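Local coordinates for Serine/threonine protein kinase (PDB 4ESQ) that probably phosphorylates serine and threonine residues of proteins as a membrane receptor kinase, and is represented here by its extracellular sensor domain, at residues I144-A158 and V169-G181. Numbering follows the deposited sequence.
Sequences IDTQEGAEGWECQRA and VNACGYQITNQAG
A disulfide-bridged β-hairpin in the antiparallel sheet of the PknH-like extracellular domain pairs Cys155 with Cys172, and illustrates how one strand pair can be secured on both faces. The two cysteines form a non-hydrogen-bonded pair, their CA atoms 4.0 Å apart and the SG atoms joined at 2.1 Å. Backbone hydrogen bonds flank them, between Glu154 and Gly173 and between Gln156 and Ala171. Beside the disulfide the Trp153 indole lies with one face over Gly173, whose CA sits 3.9 Å from the six-membered ring centroid in a CH-pi contact. The same indole turns its edge, at CE3, to the face of Tyr174, a T-shaped pair with planes 80° apart.

On the other face, Gln156 ties the hairpin to the start of helix 179-192. With CG anti to the backbone N (chi1 -173°) and the chain extended, its amide reaches the helix N terminus: OE1 takes Gly181 N at 3.0 Å from above the carbonyl plane, and NE2 donates in plane at 2.9 Å to a lone pair of OD1 of Asn178, the N-cap residue. Back on the disulfide face, Arg157 NH1 hydrogen-bonds Val169 O at 2.9 Å from above the carbonyl plane; the same oxygen also accepts Ala158 N. Arg157 NH2 hydrogen-bonds Gly52 O and forms a salt bridge with Asp168.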
# COMPACT_ATOMS: atom_id res chain seq x y z
N ILE A 144 2.45 -2.30 10.73
CA ILE A 144 3.82 -1.83 10.59
C ILE A 144 4.77 -3.02 10.51
O ILE A 144 4.67 -3.96 11.30
CB ILE A 144 4.21 -0.90 11.75
CG1 ILE A 144 3.42 0.41 11.65
CG2 ILE A 144 5.69 -0.60 11.74
CD1 ILE A 144 3.55 1.27 12.88
N ASP A 145 5.67 -3.01 9.53
CA ASP A 145 6.69 -4.05 9.45
C ASP A 145 8.07 -3.43 9.57
O ASP A 145 8.30 -2.32 9.11
CB ASP A 145 6.56 -4.87 8.17
CG ASP A 145 6.24 -4.02 6.98
OD1 ASP A 145 6.86 -2.95 6.84
OD2 ASP A 145 5.35 -4.42 6.19
N THR A 146 8.97 -4.15 10.20
CA THR A 146 10.27 -3.60 10.56
C THR A 146 11.36 -4.45 9.96
O THR A 146 11.37 -5.67 10.16
CB THR A 146 10.42 -3.58 12.09
OG1 THR A 146 9.35 -2.83 12.67
CG2 THR A 146 11.76 -2.98 12.50
N GLN A 147 12.27 -3.84 9.21
CA GLN A 147 13.34 -4.59 8.57
C GLN A 147 14.45 -4.88 9.59
O GLN A 147 14.85 -4.00 10.34
CB GLN A 147 13.93 -3.84 7.36
CG GLN A 147 15.13 -4.57 6.75
CD GLN A 147 15.59 -4.01 5.41
OE1 GLN A 147 15.42 -2.83 5.12
NE2 GLN A 147 16.19 -4.87 4.59
N GLU A 148 14.92 -6.12 9.62
CA GLU A 148 15.98 -6.50 10.56
C GLU A 148 17.22 -5.59 10.46
O GLU A 148 17.47 -4.95 9.44
CB GLU A 148 16.38 -7.96 10.36
CG GLU A 148 17.26 -8.21 9.14
CD GLU A 148 17.67 -9.66 8.99
OE1 GLU A 148 17.91 -10.32 10.02
OE2 GLU A 148 17.73 -10.15 7.83
N GLY A 149 18.01 -5.54 11.53
CA GLY A 149 19.21 -4.71 11.54
C GLY A 149 19.07 -3.45 12.39
O GLY A 149 17.98 -3.12 12.84
N ALA A 150 20.18 -2.75 12.60
CA ALA A 150 20.17 -1.58 13.49
C ALA A 150 19.76 -0.27 12.80
O ALA A 150 19.73 0.78 13.43
CB ALA A 150 21.51 -1.41 14.20
N GLU A 151 19.44 -0.35 11.51
CA GLU A 151 18.97 0.83 10.79
C GLU A 151 17.70 1.37 11.42
O GLU A 151 17.59 2.57 11.67
CB GLU A 151 18.74 0.51 9.31
CG GLU A 151 20.02 0.34 8.52
CD GLU A 151 19.77 0.23 7.03
OE1 GLU A 151 18.61 -0.06 6.65
OE2 GLU A 151 20.72 0.43 6.24
N GLY A 152 16.73 0.50 11.69
CA GLY A 152 15.45 0.93 12.21
C GLY A 152 14.47 1.31 11.11
O GLY A 152 13.43 1.93 11.38
N TRP A 153 14.81 0.97 9.87
CA TRP A 153 13.93 1.18 8.71
C TRP A 153 12.64 0.40 8.89
O TRP A 153 12.68 -0.79 9.23
CB TRP A 153 14.63 0.75 7.41
CG TRP A 153 13.88 1.06 6.14
CD1 TRP A 153 13.16 0.20 5.37
CD2 TRP A 153 13.78 2.34 5.49
NE1 TRP A 153 12.62 0.85 4.29
CE2 TRP A 153 12.98 2.17 4.34
CE3 TRP A 153 14.28 3.62 5.78
CZ2 TRP A 153 12.68 3.22 3.48
CZ3 TRP A 153 13.99 4.66 4.92
CH2 TRP A 153 13.19 4.46 3.78
N GLU A 154 11.50 1.05 8.65
CA GLU A 154 10.21 0.39 8.82
C GLU A 154 9.25 0.82 7.74
O GLU A 154 9.49 1.81 7.07
CB GLU A 154 9.61 0.75 10.19
CG GLU A 154 10.37 0.20 11.37
CD GLU A 154 9.71 0.54 12.69
OE1 GLU A 154 9.62 1.75 13.02
OE2 GLU A 154 9.28 -0.40 13.40
N CYS A 155 8.18 0.06 7.55
CA CYS A 155 7.11 0.46 6.63
C CYS A 155 5.78 0.30 7.32
O CYS A 155 5.59 -0.63 8.10
CB CYS A 155 7.12 -0.41 5.37
SG CYS A 155 8.59 -0.25 4.34
N GLN A 156 4.85 1.21 7.05
CA GLN A 156 3.47 0.95 7.42
C GLN A 156 2.66 0.67 6.17
O GLN A 156 2.71 1.42 5.19
CB GLN A 156 2.84 2.12 8.18
CG GLN A 156 1.43 1.78 8.70
CD GLN A 156 0.67 2.99 9.21
OE1 GLN A 156 0.73 4.06 8.61
NE2 GLN A 156 -0.07 2.81 10.31
N ARG A 157 1.93 -0.45 6.21
CA ARG A 157 0.97 -0.77 5.16
C ARG A 157 -0.39 -0.26 5.58
O ARG A 157 -0.77 -0.36 6.76
CB ARG A 157 0.91 -2.29 4.94
CG ARG A 157 2.14 -2.90 4.25
CD ARG A 157 2.13 -2.64 2.75
NE ARG A 157 1.20 -3.51 2.02
CZ ARG A 157 0.08 -3.09 1.44
NH1 ARG A 157 -0.29 -1.81 1.54
NH2 ARG A 157 -0.69 -3.95 0.78
N ALA A 158 -1.14 0.31 4.65
CA ALA A 158 -2.53 0.67 4.93
C ALA A 158 -3.38 0.31 3.74
O ALA A 158 -2.99 0.52 2.59
CB ALA A 158 -2.65 2.16 5.23
N VAL A 169 -1.58 1.30 0.25
CA VAL A 169 -0.45 2.20 0.52
C VAL A 169 0.67 1.57 1.35
O VAL A 169 0.42 0.88 2.34
CB VAL A 169 -0.94 3.46 1.26
CG1 VAL A 169 0.22 4.39 1.58
CG2 VAL A 169 -2.02 4.18 0.44
N ASN A 170 1.92 1.83 0.95
CA ASN A 170 3.08 1.43 1.73
C ASN A 170 3.92 2.67 1.95
O ASN A 170 4.29 3.35 0.98
CB ASN A 170 3.89 0.37 0.96
CG ASN A 170 4.83 -0.43 1.86
OD1 ASN A 170 4.71 -0.40 3.09
ND2 ASN A 170 5.74 -1.16 1.25
N ALA A 171 4.16 3.01 3.21
CA ALA A 171 4.93 4.21 3.53
C ALA A 171 6.09 3.83 4.44
O ALA A 171 5.87 3.24 5.50
CB ALA A 171 4.05 5.27 4.19
N CYS A 172 7.31 4.17 4.03
CA CYS A 172 8.51 3.68 4.71
C CYS A 172 9.46 4.80 5.11
O CYS A 172 9.55 5.83 4.44
CB CYS A 172 9.26 2.70 3.81
SG CYS A 172 8.25 1.35 3.10
N GLY A 173 10.18 4.59 6.20
CA GLY A 173 11.10 5.60 6.71
C GLY A 173 11.66 5.17 8.05
O GLY A 173 11.46 4.04 8.48
N TYR A 174 12.37 6.08 8.71
CA TYR A 174 12.96 5.77 10.01
C TYR A 174 12.06 6.18 11.18
O TYR A 174 12.29 5.77 12.32
CB TYR A 174 14.31 6.46 10.17
CG TYR A 174 15.39 5.92 9.28
CD1 TYR A 174 16.13 4.80 9.65
CD2 TYR A 174 15.69 6.52 8.07
CE1 TYR A 174 17.12 4.29 8.84
CE2 TYR A 174 16.69 6.02 7.25
CZ TYR A 174 17.40 4.91 7.65
OH TYR A 174 18.40 4.40 6.85
N GLN A 175 11.04 6.99 10.90
CA GLN A 175 10.15 7.53 11.93
C GLN A 175 8.70 7.26 11.61
O GLN A 175 7.88 8.17 11.64
CB GLN A 175 10.33 9.04 12.06
CG GLN A 175 11.57 9.47 12.80
CD GLN A 175 11.66 10.98 12.95
OE1 GLN A 175 11.36 11.73 12.02
NE2 GLN A 175 12.06 11.44 14.13
N ILE A 176 8.38 6.00 11.31
CA ILE A 176 7.03 5.64 10.93
C ILE A 176 6.13 5.47 12.15
O ILE A 176 6.49 4.79 13.11
CB ILE A 176 7.03 4.33 10.11
CG1 ILE A 176 7.73 4.53 8.77
CG2 ILE A 176 5.60 3.82 9.92
CD1 ILE A 176 7.10 5.57 7.86
N THR A 177 4.96 6.11 12.11
CA THR A 177 3.91 5.85 13.08
C THR A 177 2.59 5.56 12.39
O THR A 177 2.08 4.46 12.50
CB THR A 177 3.73 7.00 14.09
OG1 THR A 177 3.62 8.24 13.40
CG2 THR A 177 4.92 7.05 15.06
N ASN A 178 2.06 6.54 11.67
CA ASN A 178 0.80 6.32 10.95
C ASN A 178 0.74 7.03 9.59
O ASN A 178 -0.34 7.40 9.14
CB ASN A 178 -0.39 6.73 11.83
CG ASN A 178 -1.72 6.22 11.30
OD1 ASN A 178 -1.84 5.07 10.88
ND2 ASN A 178 -2.74 7.08 11.31
N GLN A 179 1.88 7.19 8.93
CA GLN A 179 1.90 7.90 7.65
C GLN A 179 1.05 7.23 6.56
O GLN A 179 0.39 7.90 5.76
CB GLN A 179 3.34 8.09 7.15
CG GLN A 179 4.16 9.11 7.95
CD GLN A 179 4.87 8.48 9.14
OE1 GLN A 179 4.46 7.43 9.65
NE2 GLN A 179 5.95 9.12 9.59
N ALA A 180 1.05 5.90 6.52
CA ALA A 180 0.27 5.20 5.51
C ALA A 180 -1.22 5.33 5.82
O ALA A 180 -2.05 5.46 4.92
CB ALA A 180 0.70 3.75 5.41
N GLY A 181 -1.56 5.29 7.11
CA GLY A 181 -2.93 5.52 7.52
C GLY A 181 -3.38 6.91 7.10
O GLY A 181 -4.52 7.09 6.66
O HOH W 1 10.18 3.74 11.47